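Uncharacterized protein (Eubacterium rectale, PDB 5COZ) is of unknown function but is predicted to carry a YycH-like domain, and so may act as a cell-envelope regulatory protein. Local coordinates at residues G271-P276 against D348-E353; D78-L83 against D116-R121. All blocks are in the same frame, centred on the assembly; numbering follows the deposited sequence.

How the contacts relate
The two contacts lie on opposite sides of the chain's centre, with their own centres about 39 Å apart and their nearest atoms about 28 Å apart. Along the sequence they come in series: contact 2 is complete by residue 121, well before contact 1 opens at residue 271. They also belong to different sheets. In contact 2, helix 73-87 packs on strand 116-120 of the antiparallel sheet; in contact 1, the end of strand 262-272 meets the turn after strand 338-348, both strands being part of the mixed sheet. Each contact therefore joins elements around its own sheet, and neither touches the other.

Contact 1 of 2, residues G271-P276 against D348-E353; sequences GEILHP and DAYTGE
Leu-274 donates its backbone N-H to the carbonyl oxygen of Ala-349, an almost straight bond (2.9 Å from Leu-274 N to Ala-349 O, 170° at the hydrogen) that joins the chain leaving a strand to a tight turn. Beside it, CG2 of Ile-273 rests on CB of Ala-349 at 3.7 Å and meets CD1 of Tyr-350 obliquely; the small methyl of Ala-349 fits beside this branched side chain. The tyrosine ring offers an edge to the strand: its CE1 lies 3.4 Å from Gly-271 O, and Glu-272 O is near the same edge, both oxygens close to the ring plane. A water donates to Glu-272 O and Tyr-350 O, at 2.7 Å each, bridging the backbones.

Leu-274 extends over the turn because its CG stands anti to its own carbonyl carbon (chi1 -72°), bringing CD1 to 3.5 Å from Gly-352 CA. Gly-352 suits the spot twice over: its phi is positive (79°), and a CB would clash with that methyl. Cut back to an alanine here, the side chain of Leu-274 would probably no longer reach Gly-352, opening a gap over the turn where CD1 had packed. The turn is shaped from within by Asp-348, whose OD1 accepts from Tyr-350 N and Thr-351 N, forming an Asx turn and Asx motif; Thr-351 OG1 then accepts from Glu-353 N in an ST turn.

Farther out, Tyr-350 OH hydrogen-bonds with Ser-61 OG and Val-59 O on strand 58-66, to which Gly-271 is also paired. Trp-321 of strand 314-330 touches Ile-273 and Ala-349 and donates to Leu-274 O, while Lys-282 of helix 276-288 bonds to Gly-352 O.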
loop_
_atom_site.group_PDB
_atom_site.type_symbol
_atom_site.label_atom_id
_atom_site.label_comp_id
_atom_site.label_asym_id
_atom_site.label_seq_id
_atom_site.Cartn_x
_atom_site.Cartn_y
_atom_site.Cartn_z
ATOM N N GLY A 271 -18.671 -13.205 -10.162
ATOM C CA GLY A 271 -18.305 -13.701 -11.472
ATOM C C GLY A 271 -16.885 -14.173 -11.471
ATOM O O GLY A 271 -16.122 -13.910 -10.533
ATOM N N GLU A 272 -16.507 -14.807 -12.566
ATOM C CA GLU A 272 -15.157 -15.283 -12.757
ATOM C C GLU A 272 -14.325 -14.168 -13.338
ATOM O O GLU A 272 -14.747 -13.504 -14.289
ATOM C CB GLU A 272 -15.202 -16.465 -13.737
ATOM C CG GLU A 272 -13.917 -17.250 -13.813
ATOM C CD GLU A 272 -14.073 -18.608 -14.473
ATOM O OE1 GLU A 272 -15.224 -19.065 -14.663
ATOM O OE2 GLU A 272 -13.033 -19.218 -14.807
ATOM N N ILE A 273 -13.150 -13.947 -12.763
ATOM C CA ILE A 273 -12.232 -12.952 -13.303
ATOM C C ILE A 273 -11.344 -13.582 -14.357
ATOM O O ILE A 273 -11.227 -14.807 -14.435
ATOM C CB ILE A 273 -11.387 -12.271 -12.196
ATOM C CG1 ILE A 273 -10.381 -13.270 -11.541
ATOM C CG2 ILE A 273 -12.316 -11.581 -11.173
ATOM C CD1 ILE A 273 -9.378 -12.598 -10.638
ATOM N N LEU A 274 -10.717 -12.742 -15.156
ATOM C CA LEU A 274 -9.757 -13.174 -16.153
ATOM C C LEU A 274 -8.495 -13.677 -15.505
ATOM O O LEU A 274 -8.072 -13.148 -14.469
ATOM C CB LEU A 274 -9.392 -11.965 -17.037
ATOM C CG LEU A 274 -10.469 -11.500 -18.011
ATOM C CD1 LEU A 274 -10.079 -10.174 -18.641
ATOM C CD2 LEU A 274 -10.721 -12.568 -19.096
ATOM N N HIS A 275 -7.826 -14.632 -16.157
ATOM C CA HIS A 275 -6.494 -15.037 -15.727
ATOM C C HIS A 275 -5.555 -13.880 -16.028
ATOM O O HIS A 275 -5.790 -13.122 -16.980
ATOM C CB HIS A 275 -6.028 -16.293 -16.476
ATOM C CG HIS A 275 -6.849 -17.520 -16.202
ATOM N ND1 HIS A 275 -6.612 -18.692 -16.894
ATOM C CD2 HIS A 275 -7.857 -17.730 -15.323
ATOM C CE1 HIS A 275 -7.496 -19.573 -16.445
ATOM N NE2 HIS A 275 -8.243 -19.064 -15.474
ATOM N N PRO A 276 -4.442 -13.759 -15.304
ATOM C CA PRO A 276 -3.568 -12.596 -15.543
ATOM C C PRO A 276 -2.836 -12.668 -16.885
ATOM O O PRO A 276 -2.338 -11.636 -17.357
ATOM C CB PRO A 276 -2.621 -12.587 -14.339
ATOM C CG PRO A 276 -2.634 -14.032 -13.816
ATOM C CD PRO A 276 -4.039 -14.528 -14.099
ATOM N N ASP A 348 -10.619 -3.713 -15.340
ATOM C CA ASP A 348 -11.752 -4.390 -14.707
ATOM C C ASP A 348 -11.400 -5.898 -14.711
ATOM O O ASP A 348 -11.070 -6.452 -15.776
ATOM C CB ASP A 348 -13.020 -4.072 -15.513
ATOM C CG ASP A 348 -14.298 -4.752 -15.059
ATOM O OD1 ASP A 348 -14.229 -5.940 -14.641
ATOM O OD2 ASP A 348 -15.379 -4.130 -15.202
ATOM N N ALA A 349 -11.429 -6.567 -13.528
ATOM C CA ALA A 349 -10.946 -7.958 -13.533
ATOM C C ALA A 349 -11.903 -8.919 -14.218
ATOM O O ALA A 349 -11.455 -9.982 -14.649
ATOM C CB ALA A 349 -10.661 -8.436 -12.115
ATOM N N TYR A 350 -13.192 -8.572 -14.324
ATOM C CA TYR A 350 -14.153 -9.445 -14.999
ATOM C C TYR A 350 -14.080 -9.282 -16.491
ATOM O O TYR A 350 -14.106 -10.282 -17.199
ATOM C CB TYR A 350 -15.601 -9.146 -14.591
ATOM C CG TYR A 350 -15.909 -9.251 -13.117
ATOM C CD1 TYR A 350 -15.777 -10.464 -12.434
ATOM C CD2 TYR A 350 -16.390 -8.153 -12.414
ATOM C CE1 TYR A 350 -16.110 -10.565 -11.078
ATOM C CE2 TYR A 350 -16.702 -8.235 -11.063
ATOM C CZ TYR A 350 -16.624 -9.460 -10.418
ATOM O OH TYR A 350 -16.939 -9.489 -9.078
ATOM N N THR A 351 -14.073 -8.029 -16.975
ATOM C CA THR A 351 -14.211 -7.804 -18.410
ATOM C C THR A 351 -12.921 -7.539 -19.141
ATOM O O THR A 351 -12.910 -7.655 -20.366
ATOM C CB THR A 351 -15.159 -6.620 -18.668
ATOM O OG1 THR A 351 -14.523 -5.403 -18.231
ATOM C CG2 THR A 351 -16.530 -6.783 -18.008
ATOM N N GLY A 352 -11.875 -7.141 -18.429
ATOM C CA GLY A 352 -10.622 -6.734 -19.056
ATOM C C GLY A 352 -10.679 -5.318 -19.604
ATOM O O GLY A 352 -9.736 -4.900 -20.264
ATOM N N GLU A 353 -11.780 -4.571 -19.356
ATOM C CA GLU A 353 -11.862 -3.148 -19.754
ATOM C C GLU A 353 -10.663 -2.415 -19.161
ATOM O O GLU A 353 -10.459 -2.466 -17.949
ATOM C CB GLU A 353 -13.144 -2.516 -19.211
ATOM C CG GLU A 353 -13.208 -1.006 -19.466
ATOM C CD GLU A 353 -14.447 -0.296 -18.952
ATOM O OE1 GLU A 353 -15.352 -0.965 -18.395
ATOM O OE2 GLU A 353 -14.495 0.951 -19.090
HETATM O O HOH W 1 -14.125 -12.957 -16.867
#

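Contact 2 of 2, residues D78-L83 against D116-R121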
loop_
_atom_site.group_PDB
_atom_site.type_symbol
_atom_site.label_atom_id
_atom_site.label_comp_id
_atom_site.label_asym_id
_atom_site.label_seq_id
_atom_site.Cartn_x
_atom_site.Cartn_y
_atom_site.Cartn_z
ATOM N N ASP A 78 -11.523 3.703 22.019
ATOM C CA ASP A 78 -11.081 2.300 22.019
ATOM C C ASP A 78 -9.888 2.121 21.061
ATOM O O ASP A 78 -8.926 1.439 21.409
ATOM C CB ASP A 78 -12.235 1.366 21.624
ATOM C CG ASP A 78 -13.300 1.208 22.698
ATOM O OD1 ASP A 78 -13.000 1.488 23.888
ATOM O OD2 ASP A 78 -14.400 0.729 22.365
ATOM N N LEU A 79 -9.947 2.764 19.874
ATOM C CA LEU A 79 -8.842 2.701 18.931
ATOM C C LEU A 79 -7.608 3.419 19.537
ATOM O O LEU A 79 -6.475 2.912 19.468
ATOM C CB LEU A 79 -9.267 3.328 17.614
ATOM C CG LEU A 79 -8.162 3.406 16.539
ATOM C CD1 LEU A 79 -7.557 2.017 16.253
ATOM C CD2 LEU A 79 -8.715 4.069 15.257
HETATM N N MSE A 80 -7.826 4.583 20.176
HETATM C CA MSE A 80 -6.767 5.309 20.831
HETATM C C MSE A 80 -6.015 4.396 21.831
HETATM O O MSE A 80 -4.791 4.428 21.869
HETATM C CB MSE A 80 -7.309 6.588 21.534
HETATM C CG MSE A 80 -6.231 7.334 22.350
HETATM SE SE MSE A 80 -6.005 6.655 24.180
HETATM C CE MSE A 80 -7.816 7.135 24.858
ATOM N N GLU A 81 -6.736 3.611 22.653
ATOM C CA GLU A 81 -6.036 2.797 23.644
ATOM C C GLU A 81 -5.202 1.718 22.982
ATOM O O GLU A 81 -4.109 1.453 23.470
ATOM C CB GLU A 81 -7.017 2.161 24.636
ATOM C CG GLU A 81 -7.718 3.187 25.508
ATOM C CD GLU A 81 -8.257 2.541 26.767
ATOM O OE1 GLU A 81 -7.448 2.005 27.564
ATOM O OE2 GLU A 81 -9.499 2.561 26.949
ATOM N N LYS A 82 -5.700 1.133 21.875
ATOM C CA LYS A 82 -4.920 0.109 21.166
ATOM C C LYS A 82 -3.667 0.745 20.573
ATOM O O LYS A 82 -2.584 0.172 20.692
ATOM C CB LYS A 82 -5.750 -0.554 20.087
ATOM C CG LYS A 82 -6.900 -1.376 20.649
ATOM C CD LYS A 82 -7.771 -1.860 19.505
ATOM C CE LYS A 82 -8.902 -2.754 19.942
ATOM N NZ LYS A 82 -10.007 -1.981 20.560
ATOM N N LEU A 83 -3.790 1.961 19.997
ATOM C CA LEU A 83 -2.619 2.654 19.457
ATOM C C LEU A 83 -1.646 3.058 20.551
ATOM O O LEU A 83 -0.431 2.982 20.340
ATOM C CB LEU A 83 -3.037 3.886 18.662
ATOM C CG LEU A 83 -3.848 3.589 17.399
ATOM C CD1 LEU A 83 -4.417 4.864 16.829
ATOM C CD2 LEU A 83 -2.994 2.863 16.341
ATOM N N ASP A 116 5.596 12.096 21.760
ATOM C CA ASP A 116 4.775 10.997 21.232
ATOM C C ASP A 116 3.384 11.542 20.927
ATOM O O ASP A 116 2.918 12.459 21.614
ATOM C CB ASP A 116 4.648 9.851 22.248
ATOM C CG ASP A 116 5.936 9.188 22.688
ATOM O OD1 ASP A 116 6.810 8.988 21.842
ATOM O OD2 ASP A 116 6.045 8.843 23.878
ATOM N N SER A 117 2.714 10.996 19.911
ATOM C CA SER A 117 1.380 11.496 19.619
ATOM C C SER A 117 0.497 10.456 18.976
ATOM O O SER A 117 0.977 9.509 18.346
ATOM C CB SER A 117 1.426 12.721 18.708
ATOM O OG SER A 117 1.817 12.387 17.391
ATOM N N ILE A 118 -0.816 10.643 19.168
ATOM C CA ILE A 118 -1.859 9.883 18.508
ATOM C C ILE A 118 -2.816 10.880 17.872
ATOM O O ILE A 118 -3.193 11.852 18.530
ATOM C CB ILE A 118 -2.582 8.903 19.455
ATOM C CG1 ILE A 118 -1.608 7.863 20.051
ATOM C CG2 ILE A 118 -3.798 8.223 18.745
ATOM C CD1 ILE A 118 -2.238 7.041 21.159
ATOM N N ALA A 119 -3.215 10.663 16.611
ATOM C CA ALA A 119 -4.185 11.527 15.964
ATOM C C ALA A 119 -5.174 10.647 15.266
ATOM O O ALA A 119 -4.774 9.790 14.474
ATOM C CB ALA A 119 -3.490 12.438 14.954
ATOM N N ILE A 120 -6.470 10.851 15.534
ATOM C CA ILE A 120 -7.493 10.045 14.886
ATOM C C ILE A 120 -8.496 10.979 14.204
ATOM O O ILE A 120 -9.029 11.872 14.854
ATOM C CB ILE A 120 -8.191 9.065 15.864
ATOM C CG1 ILE A 120 -7.155 8.157 16.540
ATOM C CG2 ILE A 120 -9.272 8.248 15.127
ATOM C CD1 ILE A 120 -7.749 7.319 17.698
ATOM N N ARG A 121 -8.734 10.752 12.907
ATOM C CA ARG A 121 -9.692 11.508 12.093
ATOM C C ARG A 121 -10.766 10.531 11.587
ATOM O O ARG A 121 -10.726 9.340 11.922
ATOM C CB ARG A 121 -8.958 12.160 10.889
ATOM C CG ARG A 121 -8.057 13.339 11.199
ATOM C CD ARG A 121 -7.375 13.863 9.939
ATOM N NE ARG A 121 -8.289 14.621 9.078
ATOM C CZ ARG A 121 -8.870 14.140 7.981
ATOM N NH1 ARG A 121 -8.637 12.891 7.590
ATOM N NH2 ARG A 121 -9.690 14.902 7.269
#
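Helix residues Met-80 and Leu-83 lie over Ile-118 and Ile-120 of strand 116-120, the axes of the short helix and strand segments passing 9.4 Å apart and running roughly antiparallel, at 150° between their N-to-C directions. Ile-118 and Ile-120, two apart on the strand, both point toward the helix, whereas Ala-119 between them points away.

Each isoleucine presses its CD1 against the helix backbone. That of Ile-120 comes within 3.7 Å of Met-80 N, and that of Ile-118 lies 3.7 Å from Met-80 O. In both, CG1 is anti to the carbonyl carbon (chi1 -61° in Ile-118, -56° in Ile-120), and an extended chi2 carries the terminal methyl outward from the strand. Branching at CB suits beta structure and gives Ile-118 a second contact as well, its CG2 lying 3.9 Å from Leu-83 CD1.

The arrangement is a helix packed on one face of an antiparallel sheet, held by apolar side chains without a hydrogen bond across it. Strand 116-120 lies between strands 104-111 and 125-128, and the helix reaches over both neighbours: Met-80, here selenomethionine, also touches Trp-109, and Leu-83 touches Ala-127.

Leu-83 points toward the strand, crossing Ile-118 obliquely, and its CD1 also approaches CD1 of Ile-120 at 4.2 Å. One helical turn earlier, Leu-79 sets CG 4.1 Å from Ile-120 CD1. Met-80 uses the base of its side chain, CB lying 3.9 Å from Ile-120 CD1; bends at chi2 and chi3 then lead its selenium end away from the strand. Leu-79 and Leu-83 continue the apolar layer to Ile-258 on strand 252-258.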